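Exo-beta-1,3-glucanase (Streptomyces sp. SirexAA-E, PDB 4PEY) hydrolyses laminarin and laminarioligosaccharides as a secreted exo-beta-1,3-glucanase, producing glucose and laminaribiose. Local coordinates at residues H398-R403 and L433-N439. The protein carries 1 engineered substitution. Numbering follows the deposited sequence.
With BGC (beta-D-glucopyranose), chain B.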
ATOM      1  N   HIS A 398       1.455  -4.667  -0.403  1.00 10.42           N
ATOM      2  CA  HIS A 398       0.919  -3.330  -0.101  1.00  9.74           C
ATOM      3  C   HIS A 398       0.963  -2.353  -1.265  1.00 10.54           C
ATOM      4  O   HIS A 398       1.996  -1.748  -1.579  1.00 10.64           O
ATOM      5  CB  HIS A 398       1.600  -2.670   1.093  1.00  9.75           C
ATOM      6  CG  HIS A 398       0.807  -1.526   1.644  1.00 10.33           C
ATOM      7  ND1 HIS A 398       1.377  -0.452   2.296  1.00 10.85           N
ATOM      8  CD2 HIS A 398      -0.529  -1.295   1.626  1.00 11.60           C
ATOM      9  CE1 HIS A 398       0.421   0.387   2.665  1.00 11.47           C
ATOM     10  NE2 HIS A 398      -0.739  -0.098   2.268  1.00 11.76           N
ATOM     11  N   THR A 399      -0.188  -2.205  -1.907  1.00 10.09           N
ATOM     12  CA  THR A 399      -0.374  -1.146  -2.883  1.00  9.28           C
ATOM     13  C   THR A 399      -1.706  -0.450  -2.609  1.00  8.78           C
ATOM     14  O   THR A 399      -2.636  -1.058  -2.085  1.00 10.07           O
ATOM     15  CB  THR A 399      -0.324  -1.689  -4.334  1.00 10.57           C
ATOM     16  OG1 THR A 399      -0.319  -0.596  -5.249  1.00 12.54           O
ATOM     17  CG2 THR A 399      -1.503  -2.576  -4.636  1.00 11.99           C
ATOM     18  N   TRP A 400      -1.758   0.847  -2.911  1.00  9.21           N
ATOM     19  CA  TRP A 400      -3.005   1.603  -2.959  1.00  9.08           C
ATOM     20  C   TRP A 400      -3.045   2.253  -4.314  1.00 10.00           C
ATOM     21  O   TRP A 400      -2.216   3.118  -4.617  1.00 10.76           O
ATOM     22  CB  TRP A 400      -3.094   2.673  -1.868  1.00 10.58           C
ATOM     23  CG  TRP A 400      -4.448   3.396  -1.752  1.00 10.44           C
ATOM     24  CD1 TRP A 400      -5.699   2.865  -1.938  1.00 12.23           C
ATOM     25  CD2 TRP A 400      -4.654   4.778  -1.397  1.00 10.38           C
ATOM     26  NE1 TRP A 400      -6.669   3.832  -1.709  1.00 11.07           N
ATOM     27  CE2 TRP A 400      -6.048   5.008  -1.372  1.00 10.46           C
ATOM     28  CE3 TRP A 400      -3.792   5.835  -1.082  1.00 12.26           C
ATOM     29  CZ2 TRP A 400      -6.593   6.249  -1.043  1.00 11.31           C
ATOM     30  CZ3 TRP A 400      -4.339   7.078  -0.764  1.00 11.44           C
ATOM     31  CH2 TRP A 400      -5.724   7.276  -0.764  1.00 11.52           C
ATOM     32  N   VAL A 401      -4.005   1.828  -5.125  1.00 10.14           N
ATOM     33  CA  VAL A 401      -4.161   2.341  -6.472  1.00 10.27           C
ATOM     34  C   VAL A 401      -5.494   3.077  -6.454  1.00  9.43           C
ATOM     35  O   VAL A 401      -6.548   2.460  -6.307  1.00 10.44           O
ATOM     36  CB  VAL A 401      -4.110   1.195  -7.513  1.00 10.50           C
ATOM     37  CG1 VAL A 401      -4.324   1.719  -8.924  1.00 11.57           C
ATOM     38  CG2 VAL A 401      -2.781   0.467  -7.403  1.00 12.41           C
ATOM     39  N   TRP A 402      -5.434   4.400  -6.586  1.00  9.81           N
ATOM     40  CA  TRP A 402      -6.543   5.264  -6.178  1.00  9.88           C
ATOM     41  C   TRP A 402      -6.902   6.323  -7.202  1.00 10.24           C
ATOM     42  O   TRP A 402      -6.129   7.257  -7.431  1.00 10.38           O
ATOM     43  CB  TRP A 402      -6.177   5.938  -4.851  1.00 10.26           C
ATOM     44  CG  TRP A 402      -7.193   6.862  -4.197  1.00 10.61           C
ATOM     45  CD1 TRP A 402      -8.341   6.496  -3.542  1.00 12.02           C
ATOM     46  CD2 TRP A 402      -7.091   8.286  -4.055  1.00 10.69           C
ATOM     47  NE1 TRP A 402      -8.967   7.610  -3.014  1.00 10.59           N
ATOM     48  CE2 TRP A 402      -8.222   8.720  -3.320  1.00 10.34           C
ATOM     49  CE3 TRP A 402      -6.160   9.241  -4.483  1.00 11.88           C
ATOM     50  CZ2 TRP A 402      -8.436  10.062  -3.004  1.00 11.16           C
ATOM     51  CZ3 TRP A 402      -6.383  10.572  -4.179  1.00 12.13           C
ATOM     52  CH2 TRP A 402      -7.510  10.969  -3.440  1.00 11.40           C
ATOM     53  N   ARG A 403      -8.074   6.178  -7.817  1.00  9.73           N
ATOM     54  CA  ARG A 403      -8.647   7.273  -8.587  1.00 10.26           C
ATOM     55  C   ARG A 403      -9.275   8.239  -7.580  1.00  9.63           C
ATOM     56  O   ARG A 403     -10.126   7.839  -6.779  1.00 11.88           O
ATOM     57  CB  ARG A 403      -9.677   6.775  -9.607  1.00 10.28           C
ATOM     58  CG  ARG A 403     -10.418   7.918 -10.282  1.00 11.01           C
ATOM     59  CD  ARG A 403     -11.353   7.474 -11.404  1.00 11.71           C
ATOM     60  NE  ARG A 403     -12.136   8.622 -11.851  1.00 12.00           N
ATOM     61  CZ  ARG A 403     -13.392   8.875 -11.493  1.00 13.19           C
ATOM     62  NH1 ARG A 403     -14.073   8.037 -10.718  1.00 13.82           N
ATOM     63  NH2 ARG A 403     -13.978   9.973 -11.928  1.00 14.66           N
ATOM     64  N   LEU A 433      -3.995  -5.585  -0.826  1.00 10.43           N
ATOM     65  CA  LEU A 433      -4.355  -4.935  -2.080  1.00 10.12           C
ATOM     66  C   LEU A 433      -5.500  -3.936  -1.876  1.00 10.81           C
ATOM     67  O   LEU A 433      -6.591  -4.324  -1.481  1.00 11.34           O
ATOM     68  CB  LEU A 433      -4.746  -5.999  -3.108  1.00 11.24           C
ATOM     69  CG  LEU A 433      -5.155  -5.595  -4.523  1.00 11.20           C
ATOM     70  CD1 LEU A 433      -3.989  -4.947  -5.228  1.00 12.91           C
ATOM     71  CD2 LEU A 433      -5.633  -6.828  -5.298  1.00 12.97           C
ATOM     72  N   PHE A 434      -5.238  -2.654  -2.126  1.00 10.32           N
ATOM     73  CA  PHE A 434      -6.234  -1.596  -1.938  1.00  9.51           C
ATOM     74  C   PHE A 434      -6.412  -0.885  -3.276  1.00 10.94           C
ATOM     75  O   PHE A 434      -5.463  -0.269  -3.761  1.00 10.41           O
ATOM     76  CB  PHE A 434      -5.784  -0.559  -0.894  1.00 10.41           C
ATOM     77  CG  PHE A 434      -5.508  -1.103   0.495  1.00 10.59           C
ATOM     78  CD1 PHE A 434      -4.376  -1.863   0.755  1.00 10.28           C
ATOM     79  CD2 PHE A 434      -6.339  -0.759   1.562  1.00 10.99           C
ATOM     80  CE1 PHE A 434      -4.106  -2.324   2.035  1.00 10.91           C
ATOM     81  CE2 PHE A 434      -6.072  -1.194   2.851  1.00 10.91           C
ATOM     82  CZ  PHE A 434      -4.946  -1.980   3.094  1.00 10.37           C
ATOM     83  N   VAL A 435      -7.593  -0.964  -3.885  1.00 10.67           N
ATOM     84  CA  VAL A 435      -7.808  -0.356  -5.204  1.00 10.26           C
ATOM     85  C   VAL A 435      -9.197   0.265  -5.251  1.00 10.47           C
ATOM     86  O   VAL A 435     -10.179  -0.422  -4.951  1.00 12.44           O
ATOM     87  CB  VAL A 435      -7.667  -1.392  -6.357  1.00 10.75           C
ATOM     88  CG1 VAL A 435      -7.740  -0.693  -7.720  1.00 12.01           C
ATOM     89  CG2 VAL A 435      -6.360  -2.174  -6.237  1.00 10.09           C
ATOM     90  N   GLU A 436      -9.290   1.546  -5.621  1.00  9.62           N
ATOM     91  CA  GLU A 436     -10.560   2.284  -5.476  1.00 10.38           C
ATOM     92  C   GLU A 436     -10.917   3.284  -6.567  1.00 11.20           C
ATOM     93  O   GLU A 436     -10.054   4.028  -7.050  1.00 11.32           O
ATOM     94  CB  GLU A 436     -10.576   3.074  -4.167  1.00 10.45           C
ATOM     95  CG  GLU A 436     -10.211   2.318  -2.907  1.00 10.42           C
ATOM     96  CD  GLU A 436     -10.392   3.207  -1.709  1.00 11.18           C
ATOM     97  OE1 GLU A 436      -9.547   4.115  -1.525  1.00 12.31           O
ATOM     98  OE2 GLU A 436     -11.412   3.041  -0.993  1.00 12.30           O
ATOM     99  N   HIS A 437     -12.212   3.288  -6.907  1.00 11.15           N
ATOM    100  CA  HIS A 437     -12.935   4.362  -7.600  1.00  9.94           C
ATOM    101  C   HIS A 437     -12.777   4.405  -9.125  1.00 10.95           C
ATOM    102  O   HIS A 437     -13.169   5.392  -9.747  1.00 12.18           O
ATOM    103  CB  HIS A 437     -12.559   5.744  -7.033  1.00 12.30           C
ATOM    104  CG  HIS A 437     -12.671   5.853  -5.542  1.00 12.21           C
ATOM    105  ND1 HIS A 437     -13.799   5.480  -4.838  1.00 12.73           N
ATOM    106  CD2 HIS A 437     -11.785   6.307  -4.619  1.00 11.36           C
ATOM    107  CE1 HIS A 437     -13.599   5.690  -3.548  1.00 13.09           C
ATOM    108  NE2 HIS A 437     -12.385   6.186  -3.389  1.00 13.34           N
ATOM    109  N   PHE A 438     -12.262   3.338  -9.736  1.00 10.81           N
ATOM    110  CA  PHE A 438     -12.053   3.340 -11.187  1.00 10.64           C
ATOM    111  C   PHE A 438     -13.372   3.295 -11.963  1.00 11.10           C
ATOM    112  O   PHE A 438     -14.396   2.819 -11.449  1.00 12.64           O
ATOM    113  CB  PHE A 438     -11.102   2.195 -11.556  1.00 12.14           C
ATOM    114  CG  PHE A 438      -9.724   2.469 -11.069  1.00 10.86           C
ATOM    115  CD1 PHE A 438      -8.815   3.142 -11.876  1.00 11.47           C
ATOM    116  CD2 PHE A 438      -9.380   2.198  -9.750  1.00 11.20           C
ATOM    117  CE1 PHE A 438      -7.566   3.481 -11.394  1.00 11.66           C
ATOM    118  CE2 PHE A 438      -8.140   2.546  -9.258  1.00 12.04           C
ATOM    119  CZ  PHE A 438      -7.229   3.194 -10.080  1.00 11.95           C
ATOM    120  N   ASN A 439     -13.369   3.849 -13.173  1.00 10.77           N
ATOM    121  CA  ASN A 439     -14.618   3.942 -13.936  1.00 12.07           C
ATOM    122  C   ASN A 439     -15.118   2.568 -14.385  1.00 13.69           C
ATOM    123  O   ASN A 439     -16.324   2.379 -14.560  1.00 13.88           O
ATOM    124  CB  ASN A 439     -14.469   4.861 -15.167  1.00 13.27           C
ATOM    125  CG  ASN A 439     -14.136   6.303 -14.804  1.00 13.09           C
ATOM    126  OD1 ASN A 439     -13.080   6.583 -14.238  1.00 14.12           O
ATOM    127  ND2 ASN A 439     -15.013   7.233 -15.181  1.00 14.65           N
TER
HETATM  128  C2  BGC B   3     -12.431   5.887   0.773  0.51 14.11           C
HETATM  129  C3  BGC B   3     -11.271   6.748   0.282  0.51 15.30           C
HETATM  130  C4  BGC B   3     -11.710   8.202   0.204  0.51 16.26           C
HETATM  131  C5  BGC B   3     -12.233   8.651   1.558  0.51 17.33           C
HETATM  132  C6  BGC B   3     -12.646  10.115   1.524  0.51 20.52           C
HETATM  133  C1  BGC B   3     -13.108   6.484   2.010  0.51 15.90           C
HETATM  134  O2  BGC B   3     -11.956   4.577   1.050  0.51 14.78           O
HETATM  135  O3  BGC B   3     -10.867   6.318  -1.000  0.51 15.27           O
HETATM  136  O4  BGC B   3     -10.642   9.021  -0.212  0.51 15.41           O
HETATM  137  O5  BGC B   3     -13.363   7.869   1.867  0.51 18.46           O
HETATM  138  O6  BGC B   3     -13.815  10.252   0.748  0.51 26.24           O
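W400 and E436 meet on neighbouring parallel strands, 399-403 and 429-436, of the right-handed beta-helix that family 55 glucanases are built on, and the face carrying W400, W402 and E436 lines the sugar-binding pocket. The parallel pairing is made by hydrogen bonds such as V401 N to F434 O and E436 N to V401 O, the latter 3.0 Å long. E436 can be followed outward. CB sits against the rim of one face of the H437 ring and near W402 CD1. CG, anti to the carbonyl carbon (chi1 -50°), passes W400 NE1 loosely at 4.0 Å, and the extended chain beyond it carries the carboxylate up to the glucose. There OE1 accepts W400 NE1 at 2.9 Å, on its anti side and 33° out of the carboxylate plane, while OE1 itself lies in the indole plane. OE1 also accepts a hydrogen bond from the sugar O3, and OE2 one from O2; OE2 is held as well by Q456. W402 NE1 and H437 NE2 both donate to the same O3, the histidine from 2.8 Å, so three side chains grip one hydroxyl. H437 ND1 is in turn hydrogen-bonded to K459 O. On the face carrying T399, V401, L433 and V435, T399 CG2 packs tightly on L433 CD1, 3.5 Å away. At the end of strand 399-403, R403 CB lies over the centre of the F438 ring, a CH-pi contact 4.2 Å from its centroid. The arginine stays extended, its NE bound to N415 O and its NH2 salt-bridged to D462, and NH1 meets H437 O at 3.0 Å, in the guanidinium plane.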